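Local coordinates for protein 2-C-methyl-D-erythritol 2,4-cyclodiphosphate synthase (Thermus thermophilus, PDB 1IV2) that converts 4-diphosphocytidyl-2-C-methyl-D-erythritol 2-phosphate into 2-C-methyl-D-erythritol 2,4-cyclodiphosphate with release of CMP, a step of isoprenoid biosynthesis, at residues L18-L23 with D38-A43; L96-D101 with V142-V147. The protein carries 3 engineered substitutions. All coordinates share one frame; numbering follows the deposited sequence.

Contact 1 sets the turn at residues 18-23 against the start of helix 39-51, and contact 2 pairs two neighbouring strands of the sheet on which that helix lies. Their centres are 10 Å apart, and they touch through alanine methyls and one leucine: Ala-43 CB is 3.7 Å from Ala-144 CB, and Ala-40 CB is 3.9 Å from Leu-98 CD2. Each reaches a ligand. In contact 1, His-42 binds magnesium; in contact 2, the carbonyl of Leu-100 holds the cytosine amino group of a cytidine diphosphate. The side chain of Val-142 in contact 2 lies about 8 Å from a bound magnesium, while the side chain of Leu-20 in contact 1 is about 7 Å from a bound cytidine diphosphate.

Contact 1 (L18-L23 with D38-A43); sequences LYLCGL and DAAMHA. Engineered in segment 38-43: Met-41 (natural residue Leu). With MG (magnesium ion), chain G.
Asp-38 faces the turn with both carboxylate oxygens, each accepting a backbone N-H on its syn lone pair. OD2 takes Gly-22 N at 2.7 Å in a fairly straight bond (163°); OD1 takes Cys-21 N at 3.0 Å, but more bent, at 135°. OD1 also accepts from Met-41 N, met from above the carboxylate plane; by this bond Asp-38, the N-cap residue, caps the helix. With CG swung anti to the backbone N (chi1 -165°), the buried carboxylate sits between turn and helix, and three N-H groups fix its rotation. With an alanine here, the N-H groups of Cys-21, Gly-22 and Met-41 would probably be left without this acceptor, and the turn would be less firmly held to the helix.

The tight side is built on Ala-40, which points its methyl at the turn, with CB 3.7 Å from Cys-21 SG, and Leu-20 lays CD2 over the helix start, 4.1 Å from Ala-40 N. The engineered Met-41, bent at chi2 and chi3, folds CE back to 3.8 Å from Cys-21 C; its side chain also meets Leu-116 and Leu-119 of helix 109-120. The looser side is at Tyr-19, partly exposed, whose ring leads away from the helix. There Tyr-19 O receives a CA-H...O contact from Asp-38 CA at 3.3 Å, and a water donates to the same carbonyl while accepting only weakly from Ala-39 N.

Leu-20 to Leu-23 form a type I' turn, with Gly-22 at backbone angles that call for glycine. One helical turn beyond the cap, His-42 ND1 binds magnesium at 2.2 Å alongside Asp-8 and His-10. A beta hairpin thus docks on an aspartate N-cap, at the helix that carries a histidine of the IspF metal site.

Contact 2 (L96-D101 with V142-V147); sequences LVLTLD and VQARAV. With CDP (cytidine-5'-diphosphate), chain M.
Thr-99 and Gln-143 form a hydrogen-bonded antiparallel pair, with both backbone bonds 2.8 Å long: Thr-99 N to Gln-143 O, nearly straight at 175°, and Gln-143 N to Thr-99 O. Val-97 and Arg-145 repeat the pattern more loosely, with Val-97 N 3.0 Å from Arg-145 O and Arg-145 N 3.2 Å from Val-97 O. Between them, CA-H...O contacts such as Ala-144 CA to Val-97 O fill the non-hydrogen-bonded pairs.

Apolar contacts line the face that packs on helix 39-51. Leu-96 CB meets Ala-146 CB at 3.6 Å, and Leu-98 lays CD2 against Ala-144 CB at 3.7 Å, its CG turned beside the backbone N (chi1 -50°). Across the other face, the guanidinium of Arg-145 makes salt bridges to Glu-7 of its own chain and to Glu-7 of the second subunit, tying this strand into the trimer interface.

The ligand is met at Leu-100, whose O accepts a hydrogen bond from N4 of cytidine diphosphate at 3.0 Å (164°). Two central antiparallel strands of the IspF sheet therefore lead, at one end, into the cytosine pocket.

Contact 1 (L18-L23 with D38-A43)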
loop_
_atom_site.group_PDB
_atom_site.type_symbol
_atom_site.label_atom_id
_atom_site.label_comp_id
_atom_site.label_asym_id
_atom_site.label_seq_id
_atom_site.Cartn_x
_atom_site.Cartn_y
_atom_site.Cartn_z
ATOM N N LEU A 18 -1.464 -6.228 23.431
ATOM C CA LEU A 18 -1.507 -6.089 21.986
ATOM C C LEU A 18 -2.964 -6.086 21.561
ATOM O O LEU A 18 -3.633 -7.069 21.837
ATOM C CB LEU A 18 -0.790 -7.246 21.276
ATOM C CG LEU A 18 -0.920 -7.200 19.740
ATOM C CD1 LEU A 18 -0.222 -5.966 19.182
ATOM C CD2 LEU A 18 -0.384 -8.484 19.121
ATOM N N TYR A 19 -3.442 -5.042 20.916
ATOM C CA TYR A 19 -4.777 -4.962 20.363
ATOM C C TYR A 19 -4.695 -4.943 18.847
ATOM O O TYR A 19 -3.981 -4.063 18.353
ATOM C CB TYR A 19 -5.457 -3.665 20.839
ATOM C CG TYR A 19 -5.553 -3.710 22.352
ATOM C CD1 TYR A 19 -6.490 -4.580 22.894
ATOM C CD2 TYR A 19 -4.759 -2.946 23.184
ATOM C CE1 TYR A 19 -6.627 -4.675 24.271
ATOM C CE2 TYR A 19 -4.890 -3.033 24.568
ATOM C CZ TYR A 19 -5.835 -3.903 25.089
ATOM O OH TYR A 19 -6.028 -4.048 26.448
ATOM N N LEU A 20 -5.386 -5.865 18.200
ATOM C CA LEU A 20 -5.516 -5.934 16.750
ATOM C C LEU A 20 -6.933 -6.308 16.323
ATOM O O LEU A 20 -7.514 -7.250 16.872
ATOM C CB LEU A 20 -4.523 -6.935 16.144
ATOM C CG LEU A 20 -3.075 -6.417 16.125
ATOM C CD1 LEU A 20 -2.137 -7.565 15.764
ATOM C CD2 LEU A 20 -2.886 -5.248 15.176
ATOM N N CYS A 21 -7.456 -5.554 15.358
ATOM C CA CYS A 21 -8.802 -5.812 14.854
ATOM C C CYS A 21 -9.838 -5.736 15.972
ATOM O O CYS A 21 -10.848 -6.444 15.887
ATOM C CB CYS A 21 -8.862 -7.192 14.173
ATOM S SG CYS A 21 -7.717 -7.356 12.754
ATOM N N GLY A 22 -9.615 -4.927 16.997
ATOM C CA GLY A 22 -10.544 -4.814 18.104
ATOM C C GLY A 22 -10.407 -5.853 19.190
ATOM O O GLY A 22 -11.127 -5.796 20.187
ATOM N N LEU A 23 -9.497 -6.827 19.055
ATOM C CA LEU A 23 -9.282 -7.859 20.042
ATOM C C LEU A 23 -7.984 -7.740 20.843
ATOM O O LEU A 23 -6.966 -7.219 20.384
ATOM C CB LEU A 23 -9.241 -9.231 19.350
ATOM C CG LEU A 23 -10.439 -9.658 18.512
ATOM C CD1 LEU A 23 -10.209 -11.098 18.027
ATOM C CD2 LEU A 23 -11.762 -9.576 19.262
ATOM N N ASP A 38 -4.076 -0.067 18.129
ATOM C CA ASP A 38 -4.640 -1.057 17.213
ATOM C C ASP A 38 -4.422 -0.654 15.749
ATOM O O ASP A 38 -5.299 0.006 15.186
ATOM C CB ASP A 38 -6.146 -1.263 17.452
ATOM C CG ASP A 38 -6.714 -2.508 16.805
ATOM O OD1 ASP A 38 -6.353 -2.828 15.641
ATOM O OD2 ASP A 38 -7.560 -3.200 17.407
ATOM N N ALA A 39 -3.282 -1.037 15.166
ATOM C CA ALA A 39 -2.902 -0.643 13.817
ATOM C C ALA A 39 -3.969 -1.008 12.784
ATOM O O ALA A 39 -4.181 -0.252 11.827
ATOM C CB ALA A 39 -1.555 -1.293 13.459
ATOM N N ALA A 40 -4.599 -2.177 12.986
ATOM C CA ALA A 40 -5.628 -2.671 12.058
ATOM C C ALA A 40 -6.807 -1.686 12.029
ATOM O O ALA A 40 -7.292 -1.269 10.982
ATOM C CB ALA A 40 -6.143 -4.050 12.417
ATOM N N MET A 41 -7.247 -1.347 13.231
ATOM C CA MET A 41 -8.487 -0.402 13.244
ATOM C C MET A 41 -7.992 0.888 12.677
ATOM O O MET A 41 -8.822 1.518 12.064
ATOM C CB MET A 41 -8.941 -0.139 14.614
ATOM C CG MET A 41 -9.540 -1.390 15.238
ATOM S SD MET A 41 -11.238 -1.631 14.838
ATOM C CE MET A 41 -11.402 -3.063 13.806
ATOM N N HIS A 42 -6.853 1.417 13.148
ATOM C CA HIS A 42 -6.507 2.767 12.685
ATOM C C HIS A 42 -6.459 2.846 11.164
ATOM O O HIS A 42 -7.025 3.751 10.554
ATOM C CB HIS A 42 -5.158 3.184 13.281
ATOM C CG HIS A 42 -5.295 3.438 14.758
ATOM N ND1 HIS A 42 -4.237 3.822 15.554
ATOM C CD2 HIS A 42 -6.383 3.346 15.570
ATOM C CE1 HIS A 42 -4.668 3.961 16.798
ATOM N NE2 HIS A 42 -5.958 3.683 16.840
ATOM N N ALA A 43 -5.784 1.883 10.541
ATOM C CA ALA A 43 -5.637 1.882 9.085
ATOM C C ALA A 43 -6.996 1.860 8.393
ATOM O O ALA A 43 -7.250 2.628 7.462
ATOM C CB ALA A 43 -4.780 0.689 8.656
HETATM MG MG MG G . -2.184 4.339 14.979
HETATM O O HOH W 1 -1.502 -2.998 17.362
#

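Contact 2 (L96-D101 with V142-V147)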
loop_
_atom_site.group_PDB
_atom_site.type_symbol
_atom_site.label_atom_id
_atom_site.label_comp_id
_atom_site.label_asym_id
_atom_site.label_seq_id
_atom_site.Cartn_x
_atom_site.Cartn_y
_atom_site.Cartn_z
ATOM N N LEU A 96 -6.812 -5.949 3.991
ATOM C CA LEU A 96 -5.698 -5.282 4.642
ATOM C C LEU A 96 -4.612 -6.290 4.989
ATOM O O LEU A 96 -4.874 -7.487 5.031
ATOM C CB LEU A 96 -6.193 -4.536 5.882
ATOM C CG LEU A 96 -6.600 -5.461 7.025
ATOM C CD1 LEU A 96 -6.527 -4.676 8.333
ATOM C CD2 LEU A 96 -7.974 -6.041 6.764
ATOM N N VAL A 97 -3.420 -5.777 5.245
ATOM C CA VAL A 97 -2.244 -6.600 5.534
ATOM C C VAL A 97 -1.669 -6.171 6.872
ATOM O O VAL A 97 -1.441 -4.960 7.031
ATOM C CB VAL A 97 -1.193 -6.390 4.430
ATOM C CG1 VAL A 97 0.051 -7.196 4.749
ATOM C CG2 VAL A 97 -1.726 -6.786 3.048
ATOM N N LEU A 98 -1.430 -7.058 7.813
ATOM C CA LEU A 98 -0.728 -6.696 9.035
ATOM C C LEU A 98 0.679 -7.305 8.990
ATOM O O LEU A 98 0.749 -8.515 8.728
ATOM C CB LEU A 98 -1.347 -7.242 10.315
ATOM C CG LEU A 98 -2.845 -6.988 10.462
ATOM C CD1 LEU A 98 -3.356 -7.678 11.714
ATOM C CD2 LEU A 98 -3.091 -5.493 10.483
ATOM N N THR A 99 1.642 -6.445 9.259
ATOM C CA THR A 99 3.052 -6.807 9.242
ATOM C C THR A 99 3.625 -6.698 10.648
ATOM O O THR A 99 3.676 -5.628 11.263
ATOM C CB THR A 99 3.853 -5.915 8.263
ATOM O OG1 THR A 99 3.279 -5.997 6.961
ATOM C CG2 THR A 99 5.296 -6.404 8.143
ATOM N N LEU A 100 4.045 -7.831 11.184
ATOM C CA LEU A 100 4.679 -7.877 12.502
ATOM C C LEU A 100 5.401 -9.221 12.629
ATOM O O LEU A 100 4.965 -10.251 12.097
ATOM C CB LEU A 100 3.656 -7.637 13.610
ATOM C CG LEU A 100 2.723 -8.777 14.004
ATOM C CD1 LEU A 100 1.894 -8.469 15.248
ATOM C CD2 LEU A 100 1.794 -9.104 12.847
ATOM N N ASP A 101 6.535 -9.213 13.324
ATOM C CA ASP A 101 7.319 -10.439 13.417
ATOM C C ASP A 101 6.678 -11.415 14.397
ATOM O O ASP A 101 6.646 -12.613 14.128
ATOM C CB ASP A 101 8.747 -10.179 13.865
ATOM C CG ASP A 101 9.559 -9.244 12.996
ATOM O OD1 ASP A 101 9.089 -8.792 11.941
ATOM O OD2 ASP A 101 10.718 -8.932 13.377
ATOM N N VAL A 142 4.448 -2.947 14.630
ATOM C CA VAL A 142 3.316 -3.530 13.925
ATOM C C VAL A 142 2.936 -2.556 12.802
ATOM O O VAL A 142 2.856 -1.342 13.063
ATOM C CB VAL A 142 2.132 -3.850 14.850
ATOM C CG1 VAL A 142 1.657 -2.673 15.713
ATOM C CG2 VAL A 142 0.961 -4.374 14.021
ATOM N N GLN A 143 2.717 -3.028 11.579
ATOM C CA GLN A 143 2.310 -2.133 10.499
ATOM C C GLN A 143 0.996 -2.625 9.902
ATOM O O GLN A 143 0.795 -3.842 9.894
ATOM C CB GLN A 143 3.376 -2.016 9.412
ATOM C CG GLN A 143 4.728 -1.592 9.997
ATOM C CD GLN A 143 5.825 -1.740 8.957
ATOM O OE1 GLN A 143 6.546 -2.746 8.946
ATOM N NE2 GLN A 143 5.917 -0.722 8.133
ATOM N N ALA A 144 0.151 -1.700 9.445
ATOM C CA ALA A 144 -1.095 -2.086 8.796
ATOM C C ALA A 144 -1.332 -1.204 7.584
ATOM O O ALA A 144 -1.087 0.012 7.634
ATOM C CB ALA A 144 -2.335 -1.941 9.699
ATOM N N ARG A 145 -1.801 -1.826 6.497
ATOM C CA ARG A 145 -2.120 -1.055 5.291
ATOM C C ARG A 145 -3.434 -1.608 4.774
ATOM O O ARG A 145 -3.604 -2.835 4.722
ATOM C CB ARG A 145 -0.973 -1.120 4.281
ATOM C CG ARG A 145 0.327 -0.522 4.834
ATOM C CD ARG A 145 1.335 -0.272 3.726
ATOM N NE ARG A 145 2.555 0.271 4.342
ATOM C CZ ARG A 145 3.516 -0.466 4.872
ATOM N NH1 ARG A 145 3.473 -1.792 4.888
ATOM N NH2 ARG A 145 4.559 0.173 5.399
ATOM N N ALA A 146 -4.384 -0.745 4.442
ATOM C CA ALA A 146 -5.717 -1.227 4.147
ATOM C C ALA A 146 -6.314 -0.511 2.949
ATOM O O ALA A 146 -6.054 0.682 2.804
ATOM C CB ALA A 146 -6.657 -0.961 5.339
ATOM N N VAL A 147 -7.107 -1.241 2.180
ATOM C CA VAL A 147 -7.923 -0.650 1.109
ATOM C C VAL A 147 -9.391 -0.946 1.414
ATOM O O VAL A 147 -9.688 -2.054 1.868
ATOM C CB VAL A 147 -7.568 -1.224 -0.269
ATOM C CG1 VAL A 147 -8.401 -0.552 -1.353
ATOM C CG2 VAL A 147 -6.068 -1.077 -0.516
HETATM O O3B CDP M . 8.458 -15.620 3.592
HETATM P PB CDP M . 6.981 -15.527 3.466
HETATM O O1B CDP M . 6.847 -14.744 2.189
HETATM O O2B CDP M . 6.443 -16.960 3.280
HETATM O O3A CDP M . 6.066 -14.934 4.521
HETATM P PA CDP M . 6.444 -14.526 6.006
HETATM O O1A CDP M . 6.482 -12.983 6.311
HETATM O O2A CDP M . 7.546 -15.278 6.544
HETATM O "O5'" CDP M . 5.089 -15.067 6.691
HETATM C "C5'" CDP M . 4.772 -16.428 6.594
HETATM C "C4'" CDP M . 3.418 -16.579 7.088
HETATM O "O4'" CDP M . 3.173 -16.409 8.499
HETATM C "C3'" CDP M . 2.313 -15.732 6.396
HETATM O "O3'" CDP M . 1.928 -16.000 5.025
HETATM C "C2'" CDP M . 1.254 -15.590 7.471
HETATM O "O2'" CDP M . 0.658 -16.846 7.253
HETATM C "C1'" CDP M . 1.801 -16.196 8.712
HETATM N N1 CDP M . 2.104 -15.057 9.732
HETATM C C2 CDP M . 1.447 -15.113 11.021
HETATM O O2 CDP M . 0.658 -16.037 11.291
HETATM N N3 CDP M . 1.656 -14.167 11.961
HETATM C C4 CDP M . 2.550 -13.071 11.739
HETATM N N4 CDP M . 2.730 -12.170 12.714
HETATM C C5 CDP M . 3.251 -12.938 10.487
HETATM C C6 CDP M . 2.990 -13.938 9.557
#